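Local coordinates for cobalamin biosynthesis precorrin-6Y methylase (CbiE) (Archaeoglobus fulgidus, PDB 2BB3), which binds S-adenosyl-L-homocysteine and is probably an S-adenosylmethionine-dependent methyltransferase of adenosylcobalamin biosynthesis, named as a precorrin-6Y methylase, at residues L183-C188 against D207-F212; L163-D168 against I211-E216; R179-L184 against D200-E205. All coordinates share one frame; numbering follows the deposited sequence.

In the fold
From the N terminus, the chain runs first through the parallel sheet and then enters the mixed sheet, on which all three contacts are built. Strand 162-167 leads to strand 180-185, strand 193-198 follows, and the loop at 200-205 folds back over 180-185, closing interaction 3. Strand 209-213 then inserts between the two earlier strands, pairing with 180-185 in interaction 1 and with 162-167 in interaction 2. The loop closed by interaction 3 therefore falls within the larger one closed by interaction 2, while interactions 1 and 3 start from the same strand and cross along the chain. Interactions 1 and 2 also meet at the bound S-adenosyl-L-homocysteine, which both touch.

Interaction 1 (L183-C188 against D207-F212); sequences LLENLC and DYTIIF. With SAH (S-adenosyl-L-homocysteine), chain C.
Strands 183-185 and 209-212 run antiparallel, their axes approaching to 4.6 Å, as neighbours in the mixed sheet of this tetrapyrrole methylase fold. Leu-184 and Ile-210 form the hydrogen-bonded pair: Leu-184 N gives a nearly straight bond of 2.8 Å to Ile-210 O, in the carbonyl plane, and Ile-210 N answers to Leu-184 O. Beyond the strand, Asn-186 N continues the ladder to Tyr-208 O.

Side chains alternate between the two faces. On one, Leu-183 and Ile-211 lie side by side, Leu-183 CD2 resting 3.8 Å from Ile-211 CG1, and Glu-185 runs alongside Thr-209, whose OG1 is hydrogen-bonded to Ser-206 O. The Glu-185 carboxylate goes on to salt bridges with Arg-193 and Arg-195. On the other face Leu-184 CD1 meets Ile-210 CG2 at 4.2 Å, and Ile-210 CG1 packs against the adenine, 3.6 Å from SAH N3.

Where the strands end, the Asn-186 side chain crosses that of Tyr-208 at about a right angle, amide and ring planes 66° apart; OD1 lies at the ring edge, near its plane, and is hydrogen-bonded to Ser-206 OG. With CG anti to its carbonyl carbon (chi1 -60°), Tyr-208 comes over one face of the purine, CD2 3.8 Å from SAH N7, while Ile-210 CG1 and Leu-187 CB and CG lie on the other. Leu-187 reads the adenine edge through its backbone: Leu-187 N donates to SAH N1 in a short but bent bond (2.9 Å, 138°), and SAH N6 donates back to Leu-187 O at 3.1 Å.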
loop_
_atom_site.group_PDB
_atom_site.type_symbol
_atom_site.label_atom_id
_atom_site.label_comp_id
_atom_site.label_asym_id
_atom_site.label_seq_id
_atom_site.Cartn_x
_atom_site.Cartn_y
_atom_site.Cartn_z
ATOM N N LEU A 183 -2.409 -18.807 3.680
ATOM C CA LEU A 183 -2.027 -18.136 4.913
ATOM C C LEU A 183 -0.607 -17.613 4.769
ATOM O O LEU A 183 0.314 -18.394 4.525
ATOM C CB LEU A 183 -2.078 -19.121 6.092
ATOM C CG LEU A 183 -3.397 -19.863 6.344
ATOM C CD1 LEU A 183 -3.293 -20.798 7.553
ATOM C CD2 LEU A 183 -4.500 -18.866 6.569
ATOM N N LEU A 184 -0.431 -16.298 4.903
ATOM C CA LEU A 184 0.907 -15.722 4.835
ATOM C C LEU A 184 1.203 -15.281 6.269
ATOM O O LEU A 184 0.652 -14.310 6.769
ATOM C CB LEU A 184 0.967 -14.573 3.815
ATOM C CG LEU A 184 0.540 -15.091 2.432
ATOM C CD1 LEU A 184 -0.906 -14.701 2.179
ATOM C CD2 LEU A 184 1.439 -14.557 1.331
ATOM N N GLU A 185 2.062 -16.050 6.928
ATOM C CA GLU A 185 2.411 -15.840 8.318
ATOM C C GLU A 185 3.770 -15.239 8.568
ATOM O O GLU A 185 4.778 -15.645 7.969
ATOM C CB GLU A 185 2.342 -17.182 9.062
ATOM C CG GLU A 185 1.024 -17.891 8.876
ATOM C CD GLU A 185 1.024 -19.296 9.452
ATOM O OE1 GLU A 185 1.889 -20.109 9.049
ATOM O OE2 GLU A 185 0.161 -19.590 10.307
ATOM N N ASN A 186 3.789 -14.267 9.469
ATOM C CA ASN A 186 5.028 -13.626 9.877
ATOM C C ASN A 186 5.898 -13.185 8.703
ATOM O O ASN A 186 7.097 -13.460 8.678
ATOM C CB ASN A 186 5.795 -14.609 10.768
ATOM C CG ASN A 186 4.875 -15.352 11.726
ATOM O OD1 ASN A 186 4.017 -14.748 12.377
ATOM N ND2 ASN A 186 5.049 -16.666 11.817
ATOM N N LEU A 187 5.300 -12.501 7.732
ATOM C CA LEU A 187 6.051 -12.036 6.580
ATOM C C LEU A 187 7.268 -11.242 7.040
ATOM O O LEU A 187 7.170 -10.355 7.894
ATOM C CB LEU A 187 5.161 -11.179 5.677
ATOM C CG LEU A 187 4.034 -11.988 5.035
ATOM C CD1 LEU A 187 3.118 -11.089 4.205
ATOM C CD2 LEU A 187 4.633 -13.084 4.142
ATOM N N CYS A 188 8.423 -11.603 6.488
ATOM C CA CYS A 188 9.670 -10.930 6.817
ATOM C C CYS A 188 10.142 -11.086 8.253
ATOM O O CYS A 188 10.950 -10.299 8.719
ATOM C CB CYS A 188 9.542 -9.451 6.499
ATOM S SG CYS A 188 9.884 -9.063 4.773
ATOM N N ASP A 207 -0.446 -14.618 15.171
ATOM C CA ASP A 207 -1.257 -13.406 15.217
ATOM C C ASP A 207 -0.914 -12.456 14.071
ATOM O O ASP A 207 -1.555 -11.427 13.897
ATOM C CB ASP A 207 -1.100 -12.699 16.555
ATOM C CG ASP A 207 -1.833 -13.423 17.669
ATOM O OD1 ASP A 207 -2.897 -14.028 17.373
ATOM O OD2 ASP A 207 -1.351 -13.387 18.822
ATOM N N TYR A 208 0.106 -12.813 13.299
ATOM C CA TYR A 208 0.496 -12.022 12.139
ATOM C C TYR A 208 0.182 -12.879 10.924
ATOM O O TYR A 208 1.085 -13.407 10.269
ATOM C CB TYR A 208 1.987 -11.697 12.187
ATOM C CG TYR A 208 2.342 -10.910 13.418
ATOM C CD1 TYR A 208 2.890 -11.541 14.535
ATOM C CD2 TYR A 208 2.036 -9.551 13.509
ATOM C CE1 TYR A 208 3.111 -10.840 15.721
ATOM C CE2 TYR A 208 2.251 -8.838 14.693
ATOM C CZ TYR A 208 2.782 -9.493 15.789
ATOM O OH TYR A 208 2.948 -8.829 16.976
ATOM N N THR A 209 -1.108 -13.021 10.640
ATOM C CA THR A 209 -1.546 -13.859 9.529
ATOM C C THR A 209 -2.377 -13.133 8.494
ATOM O O THR A 209 -3.393 -12.513 8.812
ATOM C CB THR A 209 -2.390 -15.057 10.052
ATOM O OG1 THR A 209 -1.597 -15.817 10.973
ATOM C CG2 THR A 209 -2.801 -15.973 8.915
ATOM N N ILE A 210 -1.945 -13.186 7.246
ATOM C CA ILE A 210 -2.758 -12.570 6.223
ATOM C C ILE A 210 -3.405 -13.751 5.536
ATOM O O ILE A 210 -2.738 -14.739 5.235
ATOM C CB ILE A 210 -1.931 -11.668 5.280
ATOM C CG1 ILE A 210 -1.628 -10.337 6.002
ATOM C CG2 ILE A 210 -2.722 -11.394 3.997
ATOM C CD1 ILE A 210 -0.742 -9.398 5.242
ATOM N N ILE A 211 -4.720 -13.674 5.351
ATOM C CA ILE A 211 -5.474 -14.778 4.748
ATOM C C ILE A 211 -5.936 -14.408 3.349
ATOM O O ILE A 211 -6.770 -13.537 3.204
ATOM C CB ILE A 211 -6.722 -15.107 5.595
ATOM C CG1 ILE A 211 -6.298 -15.578 6.994
ATOM C CG2 ILE A 211 -7.581 -16.150 4.880
ATOM C CD1 ILE A 211 -7.490 -15.958 7.917
ATOM N N PHE A 212 -5.395 -15.065 2.330
ATOM C CA PHE A 212 -5.789 -14.774 0.955
ATOM C C PHE A 212 -6.892 -15.728 0.502
ATOM O O PHE A 212 -6.714 -16.940 0.532
ATOM C CB PHE A 212 -4.585 -14.897 0.004
ATOM C CG PHE A 212 -4.924 -14.636 -1.433
ATOM C CD1 PHE A 212 -5.383 -13.381 -1.835
ATOM C CD2 PHE A 212 -4.799 -15.643 -2.387
ATOM C CE1 PHE A 212 -5.715 -13.135 -3.163
ATOM C CE2 PHE A 212 -5.131 -15.406 -3.730
ATOM C CZ PHE A 212 -5.587 -14.152 -4.116
HETATM N N SAH C . -0.231 -1.278 9.965
HETATM C CA SAH C . 0.072 -2.620 9.668
HETATM C CB SAH C . -1.053 -3.560 10.097
HETATM C CG SAH C . -1.564 -3.656 11.528
HETATM S SD SAH C . -3.082 -4.513 11.849
HETATM C C SAH C . 0.448 -2.694 8.233
HETATM O O SAH C . 0.918 -3.734 7.993
HETATM O OXT SAH C . 0.238 -1.794 7.466
HETATM C "C5'" SAH C . -2.121 -5.931 12.295
HETATM C "C4'" SAH C . -2.281 -7.126 11.374
HETATM O "O4'" SAH C . -1.528 -7.056 10.227
HETATM C "C3'" SAH C . -2.055 -8.478 11.978
HETATM O "O3'" SAH C . -3.111 -8.960 12.694
HETATM C "C2'" SAH C . -1.779 -9.272 10.752
HETATM O "O2'" SAH C . -2.912 -9.791 10.204
HETATM C "C1'" SAH C . -1.189 -8.296 9.801
HETATM N N9 SAH C . 0.253 -8.367 9.822
HETATM C C8 SAH C . 1.037 -7.460 10.318
HETATM N N7 SAH C . 2.277 -7.760 10.149
HETATM C C5 SAH C . 2.316 -8.877 9.530
HETATM C C6 SAH C . 3.356 -9.631 9.099
HETATM N N6 SAH C . 4.586 -9.319 9.288
HETATM N N1 SAH C . 3.088 -10.751 8.461
HETATM C C2 SAH C . 1.821 -11.126 8.258
HETATM N N3 SAH C . 0.832 -10.372 8.678
HETATM C C4 SAH C . 1.059 -9.270 9.315
#

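Interaction 2 (L163-D168 against I211-E216); sequences LLILAD and IFVERE. With SAH (S-adenosyl-L-homocysteine), chain C.
Ala-167 O is approached by both ribose hydroxyls of the bound S-adenosyl-L-homocysteine: SAH O2' lies 2.7 Å from it and SAH O3' 3.1 Å away. Each hydroxyl has a second carbonyl within reach, Thr-209 O for O2' and Asp-207 O for O3', so which acceptor takes either proton stays undecided. Leu-166 CB lies under the same sugar, near O2'.

Behind this, 163-167 and 211-213 pair antiparallel at 161°. Leu-163 with Val-213 and Ile-165 with Ile-211 are hydrogen-bonded pairs, each with two N-H...O bonds. The straightest runs from Ile-165 N to Ile-211 O, at 176°, although its donor is tilted out of the carbonyl plane.

One face of this ladder is purely aliphatic. Ile-165 CD1 bridges the pairs by reaching Val-213 CG2 at 4.0 Å, while Ile-211 turns CD1 toward Ala-167 CB, 3.9 Å away. The other face carries Leu-164 and Phe-212. Setting CG opposite the backbone N (chi1 -154°) brings Leu-164 CD1 to the edge of the Phe-212 ring, near its plane and 3.6 Å from Phe-212 CD1.

Leu-164 and Phe-212 pack beneath helix 125-133, on Val-126, Leu-130 and Leu-133, and His-162 meets the Phe-212 ring edge-to-face. Leu-163 and Val-213 lie against helix 157-160, while strands 140-144 and 180-185 flank the pair.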
loop_
_atom_site.group_PDB
_atom_site.type_symbol
_atom_site.label_atom_id
_atom_site.label_comp_id
_atom_site.label_asym_id
_atom_site.label_seq_id
_atom_site.Cartn_x
_atom_site.Cartn_y
_atom_site.Cartn_z
ATOM N N LEU A 163 -10.248 -11.779 -1.317
ATOM C CA LEU A 163 -10.184 -11.130 -0.023
ATOM C C LEU A 163 -8.761 -11.271 0.498
ATOM O O LEU A 163 -8.117 -12.302 0.316
ATOM C CB LEU A 163 -11.151 -11.773 0.976
ATOM C CG LEU A 163 -12.650 -11.555 0.745
ATOM C CD1 LEU A 163 -13.421 -12.136 1.932
ATOM C CD2 LEU A 163 -12.956 -10.064 0.598
ATOM N N LEU A 164 -8.271 -10.205 1.117
ATOM C CA LEU A 164 -6.956 -10.213 1.739
ATOM C C LEU A 164 -7.340 -9.802 3.165
ATOM O O LEU A 164 -7.611 -8.634 3.440
ATOM C CB LEU A 164 -6.026 -9.185 1.085
ATOM C CG LEU A 164 -4.537 -9.544 1.201
ATOM C CD1 LEU A 164 -4.273 -10.857 0.473
ATOM C CD2 LEU A 164 -3.669 -8.444 0.619
ATOM N N ILE A 165 -7.386 -10.777 4.065
ATOM C CA ILE A 165 -7.798 -10.527 5.439
ATOM C C ILE A 165 -6.630 -10.387 6.401
ATOM O O ILE A 165 -5.770 -11.249 6.460
ATOM C CB ILE A 165 -8.696 -11.690 5.944
ATOM C CG1 ILE A 165 -9.856 -11.914 4.975
ATOM C CG2 ILE A 165 -9.218 -11.388 7.344
ATOM C CD1 ILE A 165 -10.554 -13.276 5.166
ATOM N N LEU A 166 -6.591 -9.291 7.140
ATOM C CA LEU A 166 -5.537 -9.128 8.131
ATOM C C LEU A 166 -6.091 -9.833 9.360
ATOM O O LEU A 166 -7.021 -9.337 9.996
ATOM C CB LEU A 166 -5.264 -7.648 8.414
ATOM C CG LEU A 166 -4.822 -6.827 7.194
ATOM C CD1 LEU A 166 -3.931 -5.710 7.632
ATOM C CD2 LEU A 166 -4.060 -7.689 6.228
ATOM N N ALA A 167 -5.540 -10.998 9.686
ATOM C CA ALA A 167 -6.056 -11.741 10.817
ATOM C C ALA A 167 -5.036 -12.034 11.899
ATOM O O ALA A 167 -3.837 -11.821 11.737
ATOM C CB ALA A 167 -6.660 -13.065 10.318
ATOM N N ASP A 168 -5.542 -12.492 13.033
ATOM C CA ASP A 168 -4.678 -12.892 14.125
ATOM C C ASP A 168 -5.137 -14.313 14.389
ATOM O O ASP A 168 -6.055 -14.761 13.723
ATOM C CB ASP A 168 -4.823 -11.989 15.358
ATOM C CG ASP A 168 -6.215 -11.973 15.926
ATOM O OD1 ASP A 168 -6.994 -12.911 15.661
ATOM O OD2 ASP A 168 -6.520 -11.016 16.671
ATOM N N ILE A 211 -4.720 -13.674 5.351
ATOM C CA ILE A 211 -5.474 -14.778 4.748
ATOM C C ILE A 211 -5.936 -14.408 3.349
ATOM O O ILE A 211 -6.770 -13.537 3.204
ATOM C CB ILE A 211 -6.722 -15.107 5.595
ATOM C CG1 ILE A 211 -6.298 -15.578 6.994
ATOM C CG2 ILE A 211 -7.581 -16.150 4.880
ATOM C CD1 ILE A 211 -7.490 -15.958 7.917
ATOM N N PHE A 212 -5.395 -15.065 2.330
ATOM C CA PHE A 212 -5.789 -14.774 0.955
ATOM C C PHE A 212 -6.892 -15.728 0.502
ATOM O O PHE A 212 -6.714 -16.940 0.532
ATOM C CB PHE A 212 -4.585 -14.897 0.004
ATOM C CG PHE A 212 -4.924 -14.636 -1.433
ATOM C CD1 PHE A 212 -5.383 -13.381 -1.835
ATOM C CD2 PHE A 212 -4.799 -15.643 -2.387
ATOM C CE1 PHE A 212 -5.715 -13.135 -3.163
ATOM C CE2 PHE A 212 -5.131 -15.406 -3.730
ATOM C CZ PHE A 212 -5.587 -14.152 -4.116
ATOM N N VAL A 213 -8.031 -15.169 0.092
ATOM C CA VAL A 213 -9.168 -15.955 -0.389
ATOM C C VAL A 213 -9.493 -15.519 -1.829
ATOM O O VAL A 213 -10.024 -14.422 -2.044
ATOM C CB VAL A 213 -10.426 -15.719 0.490
ATOM C CG1 VAL A 213 -11.459 -16.796 0.209
ATOM C CG2 VAL A 213 -10.051 -15.686 1.979
ATOM N N GLU A 214 -9.186 -16.369 -2.809
ATOM C CA GLU A 214 -9.467 -16.044 -4.213
ATOM C C GLU A 214 -10.954 -15.881 -4.439
ATOM O O GLU A 214 -11.755 -16.601 -3.851
ATOM C CB GLU A 214 -8.945 -17.125 -5.180
ATOM C CG GLU A 214 -7.457 -17.424 -5.090
ATOM C CD GLU A 214 -6.886 -17.990 -6.396
ATOM O OE1 GLU A 214 -5.792 -18.609 -6.367
ATOM O OE2 GLU A 214 -7.534 -17.800 -7.455
ATOM N N ARG A 215 -11.324 -14.948 -5.304
ATOM C CA ARG A 215 -12.732 -14.721 -5.569
ATOM C C ARG A 215 -13.375 -15.952 -6.190
ATOM O O ARG A 215 -12.793 -16.616 -7.035
ATOM C CB ARG A 215 -12.936 -13.487 -6.476
ATOM C CG ARG A 215 -12.270 -13.532 -7.839
ATOM C CD ARG A 215 -12.693 -12.337 -8.724
ATOM N NE ARG A 215 -14.135 -12.294 -8.966
ATOM C CZ ARG A 215 -14.759 -11.378 -9.708
ATOM N NH1 ARG A 215 -16.079 -11.434 -9.861
ATOM N NH2 ARG A 215 -14.074 -10.409 -10.298
ATOM N N GLU A 216 -14.571 -16.272 -5.712
ATOM C CA GLU A 216 -15.320 -17.405 -6.230
ATOM C C GLU A 216 -15.912 -16.891 -7.541
ATOM O O GLU A 216 -16.992 -16.297 -7.580
ATOM C CB GLU A 216 -16.364 -17.831 -5.202
ATOM C CG GLU A 216 -15.701 -18.243 -3.876
ATOM C CD GLU A 216 -16.637 -18.886 -2.872
ATOM O OE1 GLU A 216 -17.529 -18.184 -2.342
ATOM O OE2 GLU A 216 -16.472 -20.103 -2.612
HETATM N N SAH C . -0.231 -1.278 9.965
HETATM C CA SAH C . 0.072 -2.620 9.668
HETATM C CB SAH C . -1.053 -3.560 10.097
HETATM C CG SAH C . -1.564 -3.656 11.528
HETATM S SD SAH C . -3.082 -4.513 11.849
HETATM C C SAH C . 0.448 -2.694 8.233
HETATM O O SAH C . 0.918 -3.734 7.993
HETATM O OXT SAH C . 0.238 -1.794 7.466
HETATM C "C5'" SAH C . -2.121 -5.931 12.295
HETATM C "C4'" SAH C . -2.281 -7.126 11.374
HETATM O "O4'" SAH C . -1.528 -7.056 10.227
HETATM C "C3'" SAH C . -2.055 -8.478 11.978
HETATM O "O3'" SAH C . -3.111 -8.960 12.694
HETATM C "C2'" SAH C . -1.779 -9.272 10.752
HETATM O "O2'" SAH C . -2.912 -9.791 10.204
HETATM C "C1'" SAH C . -1.189 -8.296 9.801
HETATM N N9 SAH C . 0.253 -8.367 9.822
HETATM C C8 SAH C . 1.037 -7.460 10.318
HETATM N N7 SAH C . 2.277 -7.760 10.149
HETATM C C5 SAH C . 2.316 -8.877 9.530
HETATM C C6 SAH C . 3.356 -9.631 9.099
HETATM N N6 SAH C . 4.586 -9.319 9.288
HETATM N N1 SAH C . 3.088 -10.751 8.461
HETATM C C2 SAH C . 1.821 -11.126 8.258
HETATM N N3 SAH C . 0.832 -10.372 8.678
HETATM C C4 SAH C . 1.059 -9.270 9.315
#

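Interaction 3 (R179-L184 against D200-E205); sequences RRVVLL and DSIELE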
loop_
_atom_site.group_PDB
_atom_site.type_symbol
_atom_site.label_atom_id
_atom_site.label_comp_id
_atom_site.label_asym_id
_atom_site.label_seq_id
_atom_site.Cartn_x
_atom_site.Cartn_y
_atom_site.Cartn_z
ATOM N N ARG A 179 -13.656 -23.107 1.640
ATOM C CA ARG A 179 -12.876 -22.323 0.693
ATOM C C ARG A 179 -11.376 -22.494 0.811
ATOM O O ARG A 179 -10.829 -22.590 1.904
ATOM C CB ARG A 179 -13.221 -20.847 0.860
ATOM C CG ARG A 179 -14.689 -20.533 0.665
ATOM C CD ARG A 179 -14.881 -19.039 0.688
ATOM N NE ARG A 179 -16.212 -18.617 0.267
ATOM C CZ ARG A 179 -17.298 -18.667 1.033
ATOM N NH1 ARG A 179 -18.464 -18.248 0.554
ATOM N NH2 ARG A 179 -17.227 -19.139 2.275
ATOM N N ARG A 180 -10.707 -22.541 -0.326
ATOM C CA ARG A 180 -9.268 -22.655 -0.323
ATOM C C ARG A 180 -8.721 -21.326 0.192
ATOM O O ARG A 180 -9.167 -20.265 -0.220
ATOM C CB ARG A 180 -8.746 -22.921 -1.740
ATOM C CG ARG A 180 -7.219 -22.880 -1.835
ATOM C CD ARG A 180 -6.682 -23.310 -3.199
ATOM N NE ARG A 180 -6.752 -24.761 -3.388
ATOM C CZ ARG A 180 -6.184 -25.418 -4.395
ATOM N NH1 ARG A 180 -5.496 -24.757 -5.322
ATOM N NH2 ARG A 180 -6.300 -26.739 -4.469
ATOM N N VAL A 181 -7.775 -21.383 1.113
ATOM C CA VAL A 181 -7.192 -20.164 1.622
ATOM C C VAL A 181 -5.681 -20.296 1.611
ATOM O O VAL A 181 -5.150 -21.409 1.628
ATOM C CB VAL A 181 -7.672 -19.849 3.073
ATOM C CG1 VAL A 181 -9.190 -19.695 3.098
ATOM C CG2 VAL A 181 -7.229 -20.934 4.032
ATOM N N VAL A 182 -4.999 -19.156 1.525
ATOM C CA VAL A 182 -3.549 -19.125 1.559
ATOM C C VAL A 182 -3.242 -18.272 2.791
ATOM O O VAL A 182 -3.761 -17.167 2.936
ATOM C CB VAL A 182 -2.939 -18.465 0.290
ATOM C CG1 VAL A 182 -1.425 -18.384 0.417
ATOM C CG2 VAL A 182 -3.313 -19.264 -0.957
ATOM N N LEU A 183 -2.409 -18.807 3.680
ATOM C CA LEU A 183 -2.027 -18.136 4.913
ATOM C C LEU A 183 -0.607 -17.613 4.769
ATOM O O LEU A 183 0.314 -18.394 4.525
ATOM C CB LEU A 183 -2.078 -19.121 6.092
ATOM C CG LEU A 183 -3.397 -19.863 6.344
ATOM C CD1 LEU A 183 -3.293 -20.798 7.553
ATOM C CD2 LEU A 183 -4.500 -18.866 6.569
ATOM N N LEU A 184 -0.431 -16.298 4.903
ATOM C CA LEU A 184 0.907 -15.722 4.835
ATOM C C LEU A 184 1.203 -15.281 6.269
ATOM O O LEU A 184 0.652 -14.310 6.769
ATOM C CB LEU A 184 0.967 -14.573 3.815
ATOM C CG LEU A 184 0.540 -15.091 2.432
ATOM C CD1 LEU A 184 -0.906 -14.701 2.179
ATOM C CD2 LEU A 184 1.439 -14.557 1.331
ATOM N N ASP A 200 -11.739 -25.139 6.501
ATOM C CA ASP A 200 -12.260 -26.136 7.438
ATOM C C ASP A 200 -11.231 -27.127 7.979
ATOM O O ASP A 200 -11.457 -27.747 9.019
ATOM C CB ASP A 200 -13.407 -26.921 6.793
ATOM C CG ASP A 200 -13.023 -27.519 5.459
ATOM O OD1 ASP A 200 -11.863 -27.954 5.310
ATOM O OD2 ASP A 200 -13.884 -27.566 4.558
ATOM N N SER A 201 -10.103 -27.277 7.293
ATOM C CA SER A 201 -9.100 -28.233 7.742
ATOM C C SER A 201 -7.685 -27.690 7.949
ATOM O O SER A 201 -6.719 -28.454 7.950
ATOM C CB SER A 201 -9.054 -29.420 6.783
ATOM O OG SER A 201 -8.642 -29.017 5.491
ATOM N N ILE A 202 -7.550 -26.379 8.118
ATOM C CA ILE A 202 -6.238 -25.790 8.366
ATOM C C ILE A 202 -6.354 -25.003 9.665
ATOM O O ILE A 202 -7.386 -24.407 9.930
ATOM C CB ILE A 202 -5.797 -24.864 7.195
ATOM C CG1 ILE A 202 -4.292 -24.600 7.277
ATOM C CG2 ILE A 202 -6.575 -23.558 7.224
ATOM C CD1 ILE A 202 -3.698 -24.018 6.007
ATOM N N GLU A 203 -5.317 -25.034 10.491
ATOM C CA GLU A 203 -5.333 -24.310 11.758
ATOM C C GLU A 203 -4.466 -23.057 11.728
ATOM O O GLU A 203 -3.377 -23.064 11.150
ATOM C CB GLU A 203 -4.819 -25.195 12.903
ATOM C CG GLU A 203 -5.886 -25.962 13.645
ATOM C CD GLU A 203 -6.617 -26.936 12.753
ATOM O OE1 GLU A 203 -5.953 -27.821 12.166
ATOM O OE2 GLU A 203 -7.856 -26.810 12.639
ATOM N N LEU A 204 -4.953 -21.994 12.357
ATOM C CA LEU A 204 -4.198 -20.761 12.446
ATOM C C LEU A 204 -3.297 -20.903 13.652
ATOM O O LEU A 204 -3.622 -21.639 14.576
ATOM C CB LEU A 204 -5.126 -19.564 12.641
ATOM C CG LEU A 204 -6.098 -19.318 11.489
ATOM C CD1 LEU A 204 -6.841 -18.013 11.736
ATOM C CD2 LEU A 204 -5.339 -19.291 10.172
ATOM N N GLU A 205 -2.164 -20.212 13.645
ATOM C CA GLU A 205 -1.262 -20.289 14.778
ATOM C C GLU A 205 -0.512 -18.999 15.045
ATOM O O GLU A 205 0.089 -18.845 16.101
ATOM C CB GLU A 205 -0.272 -21.459 14.611
ATOM C CG GLU A 205 0.406 -21.564 13.263
ATOM C CD GLU A 205 1.160 -22.896 13.083
ATOM O OE1 GLU A 205 0.526 -23.977 13.216
ATOM O OE2 GLU A 205 2.386 -22.864 12.811
#
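Leu-183 pushes its CD1 methyl into the side chains of the loop, lying 3.6 Å from Ile-202 CD1 and equally 3.6 Å from Leu-204 CD2. It thus overlaps two residues at once: with Ile-202 it meets tip to tip, and with Leu-204 it crosses at about a right angle, so that Leu-204 CD2 also comes 3.7 Å from Leu-183 CD2. Two residues earlier on the strand, on the same face, Val-181 CG2 touches Ile-202 CG2 at 4.2 Å, a looser, oblique contact.

The backbones stay well apart, with CA atoms 8.3 Å from each other at Leu-183 and Leu-204. Side chains do most of the spanning. Ile-202 does so because CG1 stands opposite the backbone N (chi1 -163°) and the chain is extended beyond it, which carries CD1 toward the strand while CG2 turns to Val-181.

The segment 200-205 is the connection between strands 193-198 and 209-213 of the mixed sheet, and it lies over one face of strand 180-185. The same two side chains reach further: Leu-204 packs on Phe-171 and Leu-173, Ile-202 on Leu-173. Replacing Leu-183 by an alanine would probably leave Ile-202 CD1 and Leu-204 CD2 without their shared partner and open a gap under the loop.

The closest contacts are between methyl groups, and everything that meets between side chains here is hydrocarbon. The seal over this part of the sheet therefore rests on shape and burial of hydrocarbon, not on directional bonds between the two segments.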